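Local coordinates for protein glutamate--tRNA ligase (Elizabethkingia anophelis, PDB 6B1Z) that probably attaches glutamate to its cognate tRNA in an ATP-dependent reaction, as a class I glutamyl-tRNA synthetase, at residues Y113-L122 with Y138-S149; F189-K199 with L233-L241. All coordinates share one frame; numbering follows the deposited sequence.

Both interactions lie in the class I catalytic domain, their centres about 19 Å apart, and both are partly buried. Interaction 1 joins the outer edge of the three-stranded sheet 112-115, 168-171 and 200-202 to an irregular loop, and it is strongly polar: backbone bonds, a carboxylate grip and a water. Interaction 2 lays helix 236-246 over strand 187-192 and the loop that follows; it is mostly apolar, with one weak polar bond at its margin. The two meet at Asp198 of the 189-199 segment, whose OD2 takes a salt bridge from Arg143 and a probable hydrogen bond from Tyr113, both residues of interaction 1.

Interaction 1 of 2, residues Y113-L122 with Y138-S149; sequences YLAFDTPEEL and YNYETRNRLRNS
Asp117 reaches across with both carboxylate oxygens, each spent on a different partner of the 138-149 loop. Asp117 OD1 accepts from Tyr138 OH at 2.6 Å, while Asp117 OD2 takes the backbone N-H of Arg147 at 2.8 Å. Both donors arrive on the syn side, 25° out of the carboxylate plane, and this two-point hold fixes the rotation of the group. The carboxylate stands at the edge of the Tyr138 ring, the two planes 74° apart, and Leu146 CD1 lies over one face of that ring, offset toward the rim. While donating to Asp117, Tyr138 OH accepts from Asn148 ND2 at 3.0 Å, in the amide plane; the same nitrogen donates to Arg143 O. With CG between backbone N and carbonyl carbon (chi1 56°), the Asn148 amide turns back into its own loop, while its CB packs at the edge of the Tyr113 ring.

Ala115 and Asn148 form a single beta bridge, an antiparallel, non-hydrogen-bonded pair flanked by the bonds from Ser149 N to Leu114 O and from Phe116 N to Arg147 O. Through it the irregular loop borders strand 112-115, an outermost strand of a small antiparallel sheet whose next member is strand 168-171. Leu114 N also donates to Ser149 OG at 3.0 Å, giving the serine a second hold on this residue.

Tyr113 OH lies 3.1 Å from Tyr138 CE1, but its polar partner is Asp198. Where helix 119-131 starts, Thr118 and Glu121 make a capping box. A water there donates to Glu121 OE1 and Phe116 O and accepts from Arg147 NE, linking the helix start to the loop. Glu121 OE2 is 4.3 Å from Arg147 NE and well out of the guanidinium plane, so the water makes the link.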
loop_
_atom_site.group_PDB
_atom_site.type_symbol
_atom_site.label_atom_id
_atom_site.label_comp_id
_atom_site.label_asym_id
_atom_site.label_seq_id
_atom_site.Cartn_x
_atom_site.Cartn_y
_atom_site.Cartn_z
ATOM N N TYR A 113 3.622 -31.256 -22.983
ATOM C CA TYR A 113 3.052 -31.738 -24.231
ATOM C C TYR A 113 2.458 -30.562 -25.001
ATOM O O TYR A 113 2.295 -29.463 -24.465
ATOM C CB TYR A 113 2.019 -32.847 -23.965
ATOM C CG TYR A 113 0.740 -32.462 -23.243
ATOM C CD1 TYR A 113 -0.398 -32.115 -23.963
ATOM C CD2 TYR A 113 0.644 -32.496 -21.850
ATOM C CE1 TYR A 113 -1.583 -31.804 -23.326
ATOM C CE2 TYR A 113 -0.564 -32.177 -21.196
ATOM C CZ TYR A 113 -1.664 -31.837 -21.955
ATOM O OH TYR A 113 -2.846 -31.525 -21.344
ATOM N N LEU A 114 2.141 -30.806 -26.273
ATOM C CA LEU A 114 1.608 -29.777 -27.163
ATOM C C LEU A 114 0.089 -29.873 -27.222
ATOM O O LEU A 114 -0.469 -30.973 -27.286
ATOM C CB LEU A 114 2.181 -29.928 -28.573
ATOM C CG LEU A 114 3.685 -30.202 -28.706
ATOM C CD1 LEU A 114 4.066 -30.300 -30.179
ATOM C CD2 LEU A 114 4.495 -29.145 -27.993
ATOM N N ALA A 115 -0.586 -28.722 -27.205
ATOM C CA ALA A 115 -2.047 -28.712 -27.233
ATOM C C ALA A 115 -2.532 -27.735 -28.293
ATOM O O ALA A 115 -2.053 -26.598 -28.361
ATOM C CB ALA A 115 -2.636 -28.359 -25.860
ATOM N N PHE A 116 -3.478 -28.187 -29.113
ATOM C CA PHE A 116 -3.919 -27.479 -30.308
ATOM C C PHE A 116 -5.328 -26.915 -30.181
ATOM O O PHE A 116 -5.846 -26.348 -31.155
ATOM C CB PHE A 116 -3.851 -28.408 -31.529
ATOM C CG PHE A 116 -2.467 -28.927 -31.829
ATOM C CD1 PHE A 116 -2.062 -30.172 -31.367
ATOM C CD2 PHE A 116 -1.577 -28.173 -32.572
ATOM C CE1 PHE A 116 -0.785 -30.646 -31.637
ATOM C CE2 PHE A 116 -0.299 -28.645 -32.862
ATOM C CZ PHE A 116 0.097 -29.882 -32.383
ATOM N N ASP A 117 -5.948 -27.023 -29.007
ATOM C CA ASP A 117 -7.348 -26.635 -28.870
ATOM C C ASP A 117 -7.528 -25.143 -29.119
ATOM O O ASP A 117 -6.752 -24.314 -28.637
ATOM C CB ASP A 117 -7.856 -26.993 -27.474
ATOM C CG ASP A 117 -7.373 -28.348 -27.017
ATOM O OD1 ASP A 117 -6.258 -28.409 -26.452
ATOM O OD2 ASP A 117 -8.094 -29.341 -27.242
ATOM N N THR A 118 -8.557 -24.809 -29.881
ATOM C CA THR A 118 -8.865 -23.409 -30.143
ATOM C C THR A 118 -9.713 -22.834 -29.012
ATOM O O THR A 118 -10.303 -23.580 -28.224
ATOM C CB THR A 118 -9.611 -23.266 -31.462
ATOM O OG1 THR A 118 -10.918 -23.843 -31.346
ATOM C CG2 THR A 118 -8.849 -23.946 -32.604
ATOM N N PRO A 119 -9.791 -21.504 -28.906
ATOM C CA PRO A 119 -10.667 -20.918 -27.873
ATOM C C PRO A 119 -12.118 -21.353 -27.993
ATOM O O PRO A 119 -12.780 -21.565 -26.968
ATOM C CB PRO A 119 -10.497 -19.412 -28.103
ATOM C CG PRO A 119 -9.102 -19.291 -28.627
ATOM C CD PRO A 119 -8.959 -20.477 -29.560
ATOM N N GLU A 120 -12.626 -21.519 -29.217
ATOM C CA GLU A 120 -13.994 -21.997 -29.402
ATOM C C GLU A 120 -14.165 -23.424 -28.890
ATOM O O GLU A 120 -15.196 -23.756 -28.298
ATOM C CB GLU A 120 -14.389 -21.920 -30.877
ATOM C CG GLU A 120 -14.574 -20.504 -31.424
ATOM C CD GLU A 120 -13.285 -19.852 -31.919
ATOM O OE1 GLU A 120 -12.163 -20.313 -31.605
ATOM O OE2 GLU A 120 -13.404 -18.842 -32.648
ATOM N N GLU A 121 -13.176 -24.293 -29.131
ATOM C CA GLU A 121 -13.281 -25.672 -28.663
ATOM C C GLU A 121 -13.242 -25.736 -27.145
ATOM O O GLU A 121 -13.926 -26.572 -26.536
ATOM C CB GLU A 121 -12.157 -26.520 -29.267
ATOM C CG GLU A 121 -12.383 -26.830 -30.743
ATOM C CD GLU A 121 -11.104 -27.161 -31.497
ATOM O OE1 GLU A 121 -10.020 -27.186 -30.875
ATOM O OE2 GLU A 121 -11.203 -27.399 -32.722
ATOM N N LEU A 122 -12.445 -24.869 -26.517
ATOM C CA LEU A 122 -12.402 -24.860 -25.058
ATOM C C LEU A 122 -13.680 -24.261 -24.483
ATOM O O LEU A 122 -14.183 -24.730 -23.454
ATOM C CB LEU A 122 -11.161 -24.114 -24.567
ATOM C CG LEU A 122 -9.850 -24.823 -24.920
ATOM C CD1 LEU A 122 -8.648 -23.988 -24.491
ATOM C CD2 LEU A 122 -9.812 -26.216 -24.291
ATOM N N TYR A 138 -8.673 -28.649 -17.648
ATOM C CA TYR A 138 -7.813 -29.393 -18.565
ATOM C C TYR A 138 -6.838 -30.192 -17.713
ATOM O O TYR A 138 -5.923 -29.616 -17.112
ATOM C CB TYR A 138 -7.086 -28.410 -19.484
ATOM C CG TYR A 138 -6.728 -28.924 -20.875
ATOM C CD1 TYR A 138 -5.958 -30.068 -21.046
ATOM C CD2 TYR A 138 -7.150 -28.237 -22.019
ATOM C CE1 TYR A 138 -5.616 -30.528 -22.323
ATOM C CE2 TYR A 138 -6.814 -28.680 -23.294
ATOM C CZ TYR A 138 -6.057 -29.838 -23.436
ATOM O OH TYR A 138 -5.732 -30.269 -24.697
ATOM N N ASN A 139 -7.031 -31.506 -17.621
ATOM C CA ASN A 139 -6.311 -32.286 -16.615
ATOM C C ASN A 139 -6.214 -33.737 -17.078
ATOM O O ASN A 139 -6.543 -34.069 -18.222
ATOM C CB ASN A 139 -6.995 -32.159 -15.244
ATOM C CG ASN A 139 -8.421 -32.711 -15.241
ATOM O OD1 ASN A 139 -8.862 -33.347 -16.203
ATOM N ND2 ASN A 139 -9.139 -32.473 -14.150
ATOM N N TYR A 140 -5.774 -34.614 -16.175
ATOM C CA TYR A 140 -5.627 -36.021 -16.539
ATOM C C TYR A 140 -6.942 -36.609 -17.047
ATOM O O TYR A 140 -6.946 -37.410 -17.987
ATOM C CB TYR A 140 -5.111 -36.819 -15.340
ATOM C CG TYR A 140 -4.725 -38.229 -15.715
ATOM C CD1 TYR A 140 -5.691 -39.220 -15.822
ATOM C CD2 TYR A 140 -3.399 -38.565 -15.982
ATOM C CE1 TYR A 140 -5.355 -40.502 -16.175
ATOM C CE2 TYR A 140 -3.052 -39.852 -16.347
ATOM C CZ TYR A 140 -4.038 -40.814 -16.431
ATOM O OH TYR A 140 -3.729 -42.114 -16.788
ATOM N N GLU A 141 -8.064 -36.217 -16.438
ATOM C CA GLU A 141 -9.371 -36.774 -16.784
ATOM C C GLU A 141 -9.853 -36.357 -18.167
ATOM O O GLU A 141 -10.555 -37.134 -18.832
ATOM C CB GLU A 141 -10.403 -36.339 -15.749
ATOM C CG GLU A 141 -10.259 -37.022 -14.402
ATOM C CD GLU A 141 -11.287 -36.526 -13.399
ATOM O OE1 GLU A 141 -11.659 -35.328 -13.458
ATOM O OE2 GLU A 141 -11.720 -37.337 -12.554
ATOM N N THR A 142 -9.531 -35.136 -18.603
ATOM C CA THR A 142 -10.078 -34.587 -19.838
ATOM C C THR A 142 -9.082 -34.550 -20.988
ATOM O O THR A 142 -9.497 -34.350 -22.136
ATOM C CB THR A 142 -10.618 -33.157 -19.619
ATOM O OG1 THR A 142 -9.568 -32.296 -19.143
ATOM C CG2 THR A 142 -11.754 -33.137 -18.594
ATOM N N ARG A 143 -7.782 -34.721 -20.723
ATOM C CA ARG A 143 -6.842 -34.450 -21.806
ATOM C C ARG A 143 -7.008 -35.435 -22.959
ATOM O O ARG A 143 -6.769 -35.074 -24.114
ATOM C CB ARG A 143 -5.399 -34.433 -21.288
ATOM C CG ARG A 143 -4.840 -35.773 -20.906
ATOM C CD ARG A 143 -3.332 -35.664 -20.641
ATOM N NE ARG A 143 -3.008 -35.037 -19.365
ATOM C CZ ARG A 143 -2.337 -35.638 -18.383
ATOM N NH1 ARG A 143 -1.926 -36.903 -18.529
ATOM N NH2 ARG A 143 -2.068 -34.978 -17.258
ATOM N N ASN A 144 -7.473 -36.659 -22.689
ATOM C CA ASN A 144 -7.549 -37.626 -23.773
ATOM C C ASN A 144 -8.724 -37.409 -24.714
ATOM O O ASN A 144 -8.758 -38.041 -25.777
ATOM C CB ASN A 144 -7.578 -39.047 -23.209
ATOM C CG ASN A 144 -6.217 -39.486 -22.717
ATOM O OD1 ASN A 144 -6.011 -39.687 -21.521
ATOM N ND2 ASN A 144 -5.271 -39.616 -23.639
ATOM N N ARG A 145 -9.678 -36.532 -24.398
ATOM C CA ARG A 145 -10.744 -36.238 -25.346
ATOM C C ARG A 145 -10.617 -34.850 -25.960
ATOM O O ARG A 145 -11.529 -34.408 -26.667
ATOM C CB ARG A 145 -12.118 -36.417 -24.701
ATOM C CG ARG A 145 -12.471 -35.501 -23.545
ATOM C CD ARG A 145 -13.855 -35.922 -23.045
ATOM N NE ARG A 145 -14.168 -35.502 -21.683
ATOM C CZ ARG A 145 -15.218 -34.755 -21.354
ATOM N NH1 ARG A 145 -16.062 -34.336 -22.291
ATOM N NH2 ARG A 145 -15.429 -34.432 -20.085
ATOM N N LEU A 146 -9.502 -34.171 -25.735
ATOM C CA LEU A 146 -9.235 -32.894 -26.370
ATOM C C LEU A 146 -8.205 -33.115 -27.483
ATOM O O LEU A 146 -8.003 -34.252 -27.936
ATOM C CB LEU A 146 -8.813 -31.893 -25.290
ATOM C CG LEU A 146 -10.017 -31.522 -24.407
ATOM C CD1 LEU A 146 -9.584 -30.841 -23.115
ATOM C CD2 LEU A 146 -11.002 -30.647 -25.182
ATOM N N ARG A 147 -7.573 -32.040 -27.957
ATOM C CA ARG A 147 -6.728 -32.106 -29.150
ATOM C C ARG A 147 -5.300 -31.721 -28.778
ATOM O O ARG A 147 -4.954 -30.537 -28.741
ATOM C CB ARG A 147 -7.286 -31.216 -30.259
ATOM C CG ARG A 147 -8.589 -31.782 -30.871
ATOM C CD ARG A 147 -9.201 -30.907 -31.988
ATOM N NE ARG A 147 -8.224 -30.520 -33.003
ATOM C CZ ARG A 147 -7.767 -31.326 -33.957
ATOM N NH1 ARG A 147 -8.194 -32.581 -34.032
ATOM N NH2 ARG A 147 -6.880 -30.873 -34.834
ATOM N N ASN A 148 -4.464 -32.724 -28.510
ATOM C CA ASN A 148 -3.116 -32.473 -28.021
ATOM C C ASN A 148 -2.229 -33.654 -28.414
ATOM O O ASN A 148 -2.702 -34.640 -28.984
ATOM C CB ASN A 148 -3.144 -32.235 -26.507
ATOM C CG ASN A 148 -3.787 -33.383 -25.766
ATOM O OD1 ASN A 148 -3.267 -34.495 -25.782
ATOM N ND2 ASN A 148 -4.927 -33.130 -25.130
ATOM N N SER A 149 -0.930 -33.555 -28.104
ATOM C CA SER A 149 0.005 -34.587 -28.542
ATOM C C SER A 149 -0.087 -35.865 -27.717
ATOM O O SER A 149 0.579 -36.847 -28.059
ATOM C CB SER A 149 1.445 -34.050 -28.548
ATOM O OG SER A 149 1.839 -33.574 -27.280
HETATM O O HOH W 1 -7.885 -27.811 -32.470
#

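Interaction 2 of 2, residues F189-K199 with L233-L241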
loop_
_atom_site.group_PDB
_atom_site.type_symbol
_atom_site.label_atom_id
_atom_site.label_comp_id
_atom_site.label_asym_id
_atom_site.label_seq_id
_atom_site.Cartn_x
_atom_site.Cartn_y
_atom_site.Cartn_z
ATOM N N PHE A 189 2.121 -29.265 4.120
ATOM C CA PHE A 189 0.833 -29.749 3.646
ATOM C C PHE A 189 1.088 -30.573 2.394
ATOM O O PHE A 189 2.150 -30.469 1.768
ATOM C CB PHE A 189 -0.146 -28.593 3.373
ATOM C CG PHE A 189 0.305 -27.651 2.299
ATOM C CD1 PHE A 189 1.229 -26.652 2.569
ATOM C CD2 PHE A 189 -0.206 -27.751 1.012
ATOM C CE1 PHE A 189 1.636 -25.776 1.567
ATOM C CE2 PHE A 189 0.192 -26.883 0.012
ATOM C CZ PHE A 189 1.117 -25.888 0.288
ATOM N N SER A 190 0.113 -31.411 2.052
ATOM C CA SER A 190 0.214 -32.290 0.898
ATOM C C SER A 190 -0.951 -32.067 -0.053
ATOM O O SER A 190 -2.062 -31.722 0.367
ATOM C CB SER A 190 0.231 -33.762 1.317
ATOM O OG SER A 190 1.301 -34.017 2.212
ATOM N N VAL A 191 -0.688 -32.290 -1.339
ATOM C CA VAL A 191 -1.635 -32.078 -2.440
ATOM C C VAL A 191 -1.537 -33.275 -3.384
ATOM O O VAL A 191 -0.421 -33.637 -3.772
ATOM C CB VAL A 191 -1.292 -30.782 -3.211
ATOM C CG1 VAL A 191 -2.096 -30.643 -4.524
ATOM C CG2 VAL A 191 -1.441 -29.542 -2.314
ATOM N N ASN A 192 -2.663 -33.846 -3.800
ATOM C CA ASN A 192 -2.643 -34.867 -4.837
ATOM C C ASN A 192 -2.753 -34.204 -6.206
ATOM O O ASN A 192 -3.607 -33.336 -6.424
ATOM C CB ASN A 192 -3.782 -35.878 -4.627
ATOM C CG ASN A 192 -3.616 -37.127 -5.488
ATOM O OD1 ASN A 192 -3.689 -37.059 -6.715
ATOM N ND2 ASN A 192 -3.380 -38.265 -4.845
ATOM N N THR A 193 -1.897 -34.631 -7.142
ATOM C CA THR A 193 -1.928 -34.061 -8.485
ATOM C C THR A 193 -3.267 -34.254 -9.197
ATOM O O THR A 193 -3.556 -33.523 -10.149
ATOM C CB THR A 193 -0.795 -34.647 -9.339
ATOM O OG1 THR A 193 -0.857 -36.082 -9.338
ATOM C CG2 THR A 193 0.532 -34.226 -8.783
ATOM N N ASN A 194 -4.083 -35.225 -8.772
ATOM C CA ASN A 194 -5.399 -35.358 -9.383
ATOM C C ASN A 194 -6.280 -34.132 -9.169
ATOM O O ASN A 194 -7.278 -33.973 -9.883
ATOM C CB ASN A 194 -6.126 -36.584 -8.826
ATOM C CG ASN A 194 -5.552 -37.897 -9.310
ATOM O OD1 ASN A 194 -4.751 -37.947 -10.238
ATOM N ND2 ASN A 194 -5.980 -38.984 -8.676
ATOM N N THR A 195 -5.964 -33.283 -8.191
ATOM C CA THR A 195 -6.709 -32.047 -7.981
ATOM C C THR A 195 -6.176 -30.887 -8.814
ATOM O O THR A 195 -6.733 -29.780 -8.736
ATOM C CB THR A 195 -6.688 -31.639 -6.492
ATOM O OG1 THR A 195 -5.372 -31.208 -6.121
ATOM C CG2 THR A 195 -7.133 -32.790 -5.575
ATOM N N LEU A 196 -5.117 -31.098 -9.592
ATOM C CA LEU A 196 -4.412 -30.030 -10.289
ATOM C C LEU A 196 -4.596 -30.165 -11.797
ATOM O O LEU A 196 -5.005 -31.213 -12.310
ATOM C CB LEU A 196 -2.927 -30.053 -9.920
ATOM C CG LEU A 196 -2.630 -30.013 -8.416
ATOM C CD1 LEU A 196 -1.132 -30.138 -8.176
ATOM C CD2 LEU A 196 -3.202 -28.727 -7.773
ATOM N N ASP A 197 -4.275 -29.098 -12.533
ATOM C CA ASP A 197 -4.557 -29.001 -13.960
ATOM C C ASP A 197 -3.275 -28.968 -14.780
ATOM O O ASP A 197 -2.193 -28.632 -14.273
ATOM C CB ASP A 197 -5.375 -27.746 -14.281
ATOM C CG ASP A 197 -6.647 -27.656 -13.474
ATOM O OD1 ASP A 197 -7.123 -28.706 -13.006
ATOM O OD2 ASP A 197 -7.174 -26.534 -13.313
ATOM N N ASP A 198 -3.423 -29.286 -16.069
ATOM C CA ASP A 198 -2.334 -29.251 -17.048
ATOM C C ASP A 198 -2.123 -27.806 -17.519
ATOM O O ASP A 198 -2.467 -27.435 -18.646
ATOM C CB ASP A 198 -2.663 -30.134 -18.251
ATOM C CG ASP A 198 -2.719 -31.636 -17.936
ATOM O OD1 ASP A 198 -2.323 -32.070 -16.839
ATOM O OD2 ASP A 198 -3.175 -32.371 -18.844
ATOM N N LYS A 199 -1.539 -26.982 -16.643
ATOM C CA LYS A 199 -1.504 -25.548 -16.903
ATOM C C LYS A 199 -0.656 -25.235 -18.128
ATOM O O LYS A 199 0.341 -25.900 -18.416
ATOM C CB LYS A 199 -0.959 -24.780 -15.693
ATOM C CG LYS A 199 -1.911 -24.789 -14.480
ATOM C CD LYS A 199 -1.926 -23.432 -13.743
ATOM C CE LYS A 199 -3.079 -23.345 -12.726
ATOM N NZ LYS A 199 -2.595 -23.303 -11.305
ATOM N N LEU A 233 -0.631 -19.708 -3.712
ATOM C CA LEU A 233 -0.459 -20.978 -3.011
ATOM C C LEU A 233 -1.046 -22.178 -3.753
ATOM O O LEU A 233 -0.412 -23.247 -3.727
ATOM C CB LEU A 233 -1.040 -20.874 -1.592
ATOM C CG LEU A 233 -0.692 -22.027 -0.645
ATOM C CD1 LEU A 233 0.816 -22.155 -0.442
ATOM C CD2 LEU A 233 -1.390 -21.785 0.691
ATOM N N PRO A 234 -2.197 -22.097 -4.431
ATOM C CA PRO A 234 -2.681 -23.286 -5.151
ATOM C C PRO A 234 -1.782 -23.706 -6.301
ATOM O O PRO A 234 -1.920 -24.843 -6.774
ATOM C CB PRO A 234 -4.067 -22.861 -5.649
ATOM C CG PRO A 234 -4.487 -21.771 -4.672
ATOM C CD PRO A 234 -3.211 -21.025 -4.408
ATOM N N SER A 235 -0.874 -22.835 -6.754
ATOM C CA SER A 235 0.076 -23.142 -7.821
ATOM C C SER A 235 1.426 -23.631 -7.313
ATOM O O SER A 235 2.313 -23.933 -8.130
ATOM C CB SER A 235 0.289 -21.900 -8.695
ATOM O OG SER A 235 -0.941 -21.495 -9.262
ATOM N N MET A 236 1.626 -23.676 -5.997
ATOM C CA MET A 236 2.932 -24.048 -5.467
ATOM C C MET A 236 3.329 -25.468 -5.875
ATOM O O MET A 236 4.501 -25.716 -6.194
ATOM C CB MET A 236 2.935 -23.887 -3.948
ATOM C CG MET A 236 4.300 -24.124 -3.334
ATOM S SD MET A 236 4.226 -23.938 -1.538
ATOM C CE MET A 236 5.848 -24.535 -1.092
ATOM N N ALA A 237 2.381 -26.414 -5.861
ATOM C CA ALA A 237 2.707 -27.776 -6.275
ATOM C C ALA A 237 3.198 -27.807 -7.717
ATOM O O ALA A 237 4.205 -28.453 -8.027
ATOM C CB ALA A 237 1.486 -28.689 -6.092
ATOM N N LEU A 238 2.502 -27.101 -8.621
ATOM C CA LEU A 238 2.973 -26.984 -9.995
ATOM C C LEU A 238 4.392 -26.439 -10.047
ATOM O O LEU A 238 5.240 -26.945 -10.790
ATOM C CB LEU A 238 2.034 -26.075 -10.793
ATOM C CG LEU A 238 2.540 -25.703 -12.196
ATOM C CD1 LEU A 238 2.607 -26.946 -13.115
ATOM C CD2 LEU A 238 1.646 -24.634 -12.795
ATOM N N HIS A 239 4.665 -25.381 -9.290
ATOM C CA HIS A 239 5.984 -24.765 -9.375
ATOM C C HIS A 239 7.071 -25.719 -8.916
ATOM O O HIS A 239 8.124 -25.821 -9.561
ATOM C CB HIS A 239 5.995 -23.472 -8.566
ATOM C CG HIS A 239 5.013 -22.474 -9.081
ATOM N ND1 HIS A 239 4.496 -21.447 -8.311
ATOM C CD2 HIS A 239 4.423 -22.368 -10.295
ATOM C CE1 HIS A 239 3.645 -20.744 -9.040
ATOM N NE2 HIS A 239 3.597 -21.268 -10.253
ATOM N N VAL A 240 6.830 -26.432 -7.814
ATOM C CA VAL A 240 7.798 -27.414 -7.335
ATOM C C VAL A 240 7.998 -28.512 -8.374
ATOM O O VAL A 240 9.130 -28.926 -8.641
ATOM C CB VAL A 240 7.351 -27.963 -5.965
ATOM C CG1 VAL A 240 8.131 -29.218 -5.576
ATOM C CG2 VAL A 240 7.516 -26.867 -4.911
ATOM N N LEU A 241 6.916 -28.937 -9.039
ATOM C CA LEU A 241 7.039 -29.953 -10.083
ATOM C C LEU A 241 7.802 -29.427 -11.295
ATOM O O LEU A 241 8.503 -30.200 -11.968
ATOM C CB LEU A 241 5.650 -30.459 -10.499
ATOM C CG LEU A 241 5.003 -31.415 -9.502
ATOM C CD1 LEU A 241 3.504 -31.537 -9.839
ATOM C CD2 LEU A 241 5.699 -32.777 -9.589
#
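Leu196 CD1 presses on Ala237 CB at 3.6 Å, the closest apolar approach between the two segments. At one end of the contact the rim atom CZ of Phe189 lies 3.8 Å from Leu233 CD1. It also touches Met236 SD in an oblique Met-aromatic contact, the sulfur 5.3 Å from the centroid of the Phe189 ring. The extended Met236 chain, CG anti to its own N (chi1 -174°), carries the sulfur out to the ring. Further along the helix Thr193 CG2 meets Leu241 CD1. The CB, CG and CD of Lys199 pass Leu238 CD2, and Lys199 NZ turns back toward the helix start to make a weak 3.2 Å bond to Ser235 OG.

Behind these side chains, strands 178-183 and 187-192 form a beta hairpin, against which helix 236-246 packs. An Asx turn at Asn192 bends the chain away from the strand, and Thr193 OG1 is tied to Pro174 O and Arg177 N. Helix 210-220 touches Lys199, Ser235 and Leu238 through His211. Cohesion here thus rests mainly on apolar contact, with the lysine ammonium adding only a weak polar link at the margin.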